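Local atomic coordinates of endo-1,4-b-d-mannanase (Trichoderma reesei, PDB entry 1QNQ), a protein that hydrolyses internal beta-1,4-mannosidic linkages in mannans, as an endo-acting mannanase of glycoside hydrolase family 5. Residues G203-G208 against T239-P244. Numbering follows the deposited sequence.
Sequences GDEGLG and TFHLYP. With TPT (2,2':6',2''-TERPYRIDINE PLATINUM(II) Chloride), chain B.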
loop_
_atom_site.group_PDB
_atom_site.type_symbol
_atom_site.label_atom_id
_atom_site.label_comp_id
_atom_site.label_asym_id
_atom_site.label_seq_id
_atom_site.Cartn_x
_atom_site.Cartn_y
_atom_site.Cartn_z
ATOM N N GLY A 203 4.627 4.737 1.696
ATOM C CA GLY A 203 3.169 4.552 1.787
ATOM C C GLY A 203 2.341 5.825 1.986
ATOM O O GLY A 203 1.107 5.766 2.216
ATOM N N ASP A 204 2.982 6.993 1.896
ATOM C CA ASP A 204 2.302 8.279 2.023
ATOM C C ASP A 204 1.392 8.619 0.852
ATOM O O ASP A 204 1.555 8.079 -0.217
ATOM C CB ASP A 204 3.314 9.443 2.198
ATOM C CG ASP A 204 4.303 9.524 1.042
ATOM O OD1 ASP A 204 4.978 8.521 0.716
ATOM O OD2 ASP A 204 4.417 10.638 0.467
ATOM N N GLU A 205 0.506 9.591 1.026
ATOM C CA GLU A 205 -0.410 10.110 0.027
ATOM C C GLU A 205 0.278 11.030 -1.004
ATOM O O GLU A 205 -0.298 11.322 -2.062
ATOM C CB GLU A 205 -1.525 10.944 0.679
ATOM C CG GLU A 205 -2.484 10.149 1.603
ATOM C CD GLU A 205 -3.170 11.074 2.597
ATOM O OE1 GLU A 205 -2.571 11.342 3.668
ATOM O OE2 GLU A 205 -4.302 11.585 2.358
ATOM N N GLY A 206 1.464 11.540 -0.678
ATOM C CA GLY A 206 2.192 12.468 -1.531
ATOM C C GLY A 206 1.996 13.946 -1.201
ATOM O O GLY A 206 2.376 14.844 -1.998
ATOM N N LEU A 207 1.430 14.278 -0.042
ATOM C CA LEU A 207 1.140 15.673 0.304
ATOM C C LEU A 207 2.389 16.522 0.486
ATOM O O LEU A 207 3.393 16.007 0.988
ATOM C CB LEU A 207 0.247 15.755 1.566
ATOM C CG LEU A 207 -0.992 14.838 1.604
ATOM C CD1 LEU A 207 -1.770 14.998 2.916
ATOM C CD2 LEU A 207 -1.935 15.088 0.442
ATOM N N GLY A 208 2.348 17.805 0.106
ATOM C CA GLY A 208 3.462 18.727 0.308
ATOM C C GLY A 208 4.432 18.780 -0.874
ATOM O O GLY A 208 5.472 18.112 -0.790
ATOM N N THR A 239 5.690 6.847 -3.499
ATOM C CA THR A 239 4.262 6.528 -3.606
ATOM C C THR A 239 3.342 7.755 -3.523
ATOM O O THR A 239 3.678 8.734 -2.815
ATOM C CB THR A 239 3.802 5.579 -2.462
ATOM O OG1 THR A 239 4.194 6.125 -1.175
ATOM C CG2 THR A 239 4.401 4.197 -2.592
ATOM N N PHE A 240 2.170 7.769 -4.171
ATOM C CA PHE A 240 1.175 8.844 -3.954
ATOM C C PHE A 240 -0.234 8.283 -4.206
ATOM O O PHE A 240 -0.397 7.266 -4.918
ATOM C CB PHE A 240 1.456 10.093 -4.799
ATOM C CG PHE A 240 1.415 9.943 -6.303
ATOM C CD1 PHE A 240 2.534 9.625 -7.054
ATOM C CD2 PHE A 240 0.233 10.158 -6.995
ATOM C CE1 PHE A 240 2.447 9.496 -8.438
ATOM C CE2 PHE A 240 0.135 10.036 -8.374
ATOM C CZ PHE A 240 1.248 9.693 -9.111
ATOM N N HIS A 241 -1.226 8.875 -3.556
ATOM C CA HIS A 241 -2.651 8.508 -3.642
ATOM C C HIS A 241 -3.494 9.624 -4.272
ATOM O O HIS A 241 -2.981 10.737 -4.424
ATOM C CB HIS A 241 -3.183 8.135 -2.261
ATOM C CG HIS A 241 -2.543 6.986 -1.513
ATOM N ND1 HIS A 241 -3.046 6.495 -0.310
ATOM C CD2 HIS A 241 -1.473 6.233 -1.798
ATOM C CE1 HIS A 241 -2.257 5.480 0.076
ATOM N NE2 HIS A 241 -1.300 5.282 -0.798
ATOM N N LEU A 242 -4.777 9.450 -4.584
ATOM C CA LEU A 242 -5.611 10.480 -5.231
ATOM C C LEU A 242 -7.118 10.317 -4.954
ATOM O O LEU A 242 -7.727 9.340 -5.437
ATOM C CB LEU A 242 -5.321 10.552 -6.726
ATOM C CG LEU A 242 -6.188 11.473 -7.595
ATOM C CD1 LEU A 242 -5.932 12.917 -7.140
ATOM C CD2 LEU A 242 -5.898 11.313 -9.085
ATOM N N TYR A 243 -7.729 11.274 -4.232
ATOM C CA TYR A 243 -9.184 11.234 -3.917
ATOM C C TYR A 243 -9.798 12.640 -3.957
ATOM O O TYR A 243 -10.046 13.320 -2.932
ATOM C CB TYR A 243 -9.364 10.614 -2.521
ATOM C CG TYR A 243 -9.140 9.135 -2.297
ATOM C CD1 TYR A 243 -10.115 8.235 -2.718
ATOM C CD2 TYR A 243 -7.998 8.610 -1.706
ATOM C CE1 TYR A 243 -9.988 6.866 -2.539
ATOM C CE2 TYR A 243 -7.833 7.251 -1.512
ATOM C CZ TYR A 243 -8.855 6.392 -1.909
ATOM O OH TYR A 243 -8.732 5.029 -1.760
ATOM N N PRO A 244 -10.075 13.168 -5.142
ATOM C CA PRO A 244 -10.618 14.511 -5.360
ATOM C C PRO A 244 -11.907 14.864 -4.656
ATOM O O PRO A 244 -12.051 16.000 -4.162
ATOM C CB PRO A 244 -10.803 14.677 -6.858
ATOM C CG PRO A 244 -10.005 13.597 -7.470
ATOM C CD PRO A 244 -9.878 12.501 -6.456
HETATM PT PT1 TPT B . -13.217 7.736 4.106
HETATM N N1 TPT B . -13.120 9.601 4.974
HETATM N N2 TPT B . -11.920 8.713 2.964
HETATM N N3 TPT B . -12.748 6.315 2.738
HETATM C C1 TPT B . -13.799 9.977 6.067
HETATM C C2 TPT B . -13.657 11.224 6.632
HETATM C C3 TPT B . -12.762 12.127 6.047
HETATM C C4 TPT B . -12.051 11.750 4.960
HETATM C C5 TPT B . -12.255 10.494 4.369
HETATM C C6 TPT B . -11.540 9.977 3.187
HETATM C C7 TPT B . -10.548 10.623 2.479
HETATM C C8 TPT B . -9.991 9.961 1.411
HETATM C C9 TPT B . -10.335 8.660 1.148
HETATM C C10 TPT B . -11.283 8.042 1.949
HETATM C C11 TPT B . -11.813 6.672 1.807
HETATM C C12 TPT B . -11.366 5.740 0.874
HETATM C C13 TPT B . -11.921 4.477 0.844
HETATM C C14 TPT B . -12.898 4.085 1.803
HETATM C C15 TPT B . -13.254 5.060 2.729
HETATM O O HOH W 1 6.922 8.373 -1.170
HETATM O O HOH W 2 -11.137 8.462 4.967
#
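Polar and buried, this contact joins residues 203-208, in the loop after strand 199-201, to strand 238-242 through Asp204, Glu205, Thr239 and His241. One firm bond crosses it: His241 N donates to Glu205 O at 3.0 Å, nearly straight (168°) but entering from above the carbonyl plane. The same oxygen also receives a CA-H contact from Phe240 CA at 3.4 Å. Thr239 OG1, swung between its own backbone N and carbonyl carbon (chi1 52°), points into the loop, where Gly203 N reaches it in a weak bond of 3.2 Å. OG1 also lies 3.2 Å from Asp204 OD1, again a weak contact, while a water bridges OD1 to Thr239 N. Strands 199-201 and 238-242 are successive in the (beta/alpha)8 barrel of family 5, and here the loop closes against the second. Glu205 CA and Asp204 O lie over one face of the His241 imidazole. Both imidazole nitrogens are held from elsewhere, ND1 by Glu169 and NE2 by Glu275, which should fix the ring's rotation. The Glu205 carboxylate forms a salt bridge with Arg171. Farther along, Tyr243 offers a ring face to a platinum complex, with terpyridine C9 over the centre of the Tyr243 ring, 3.6 Å above its plane.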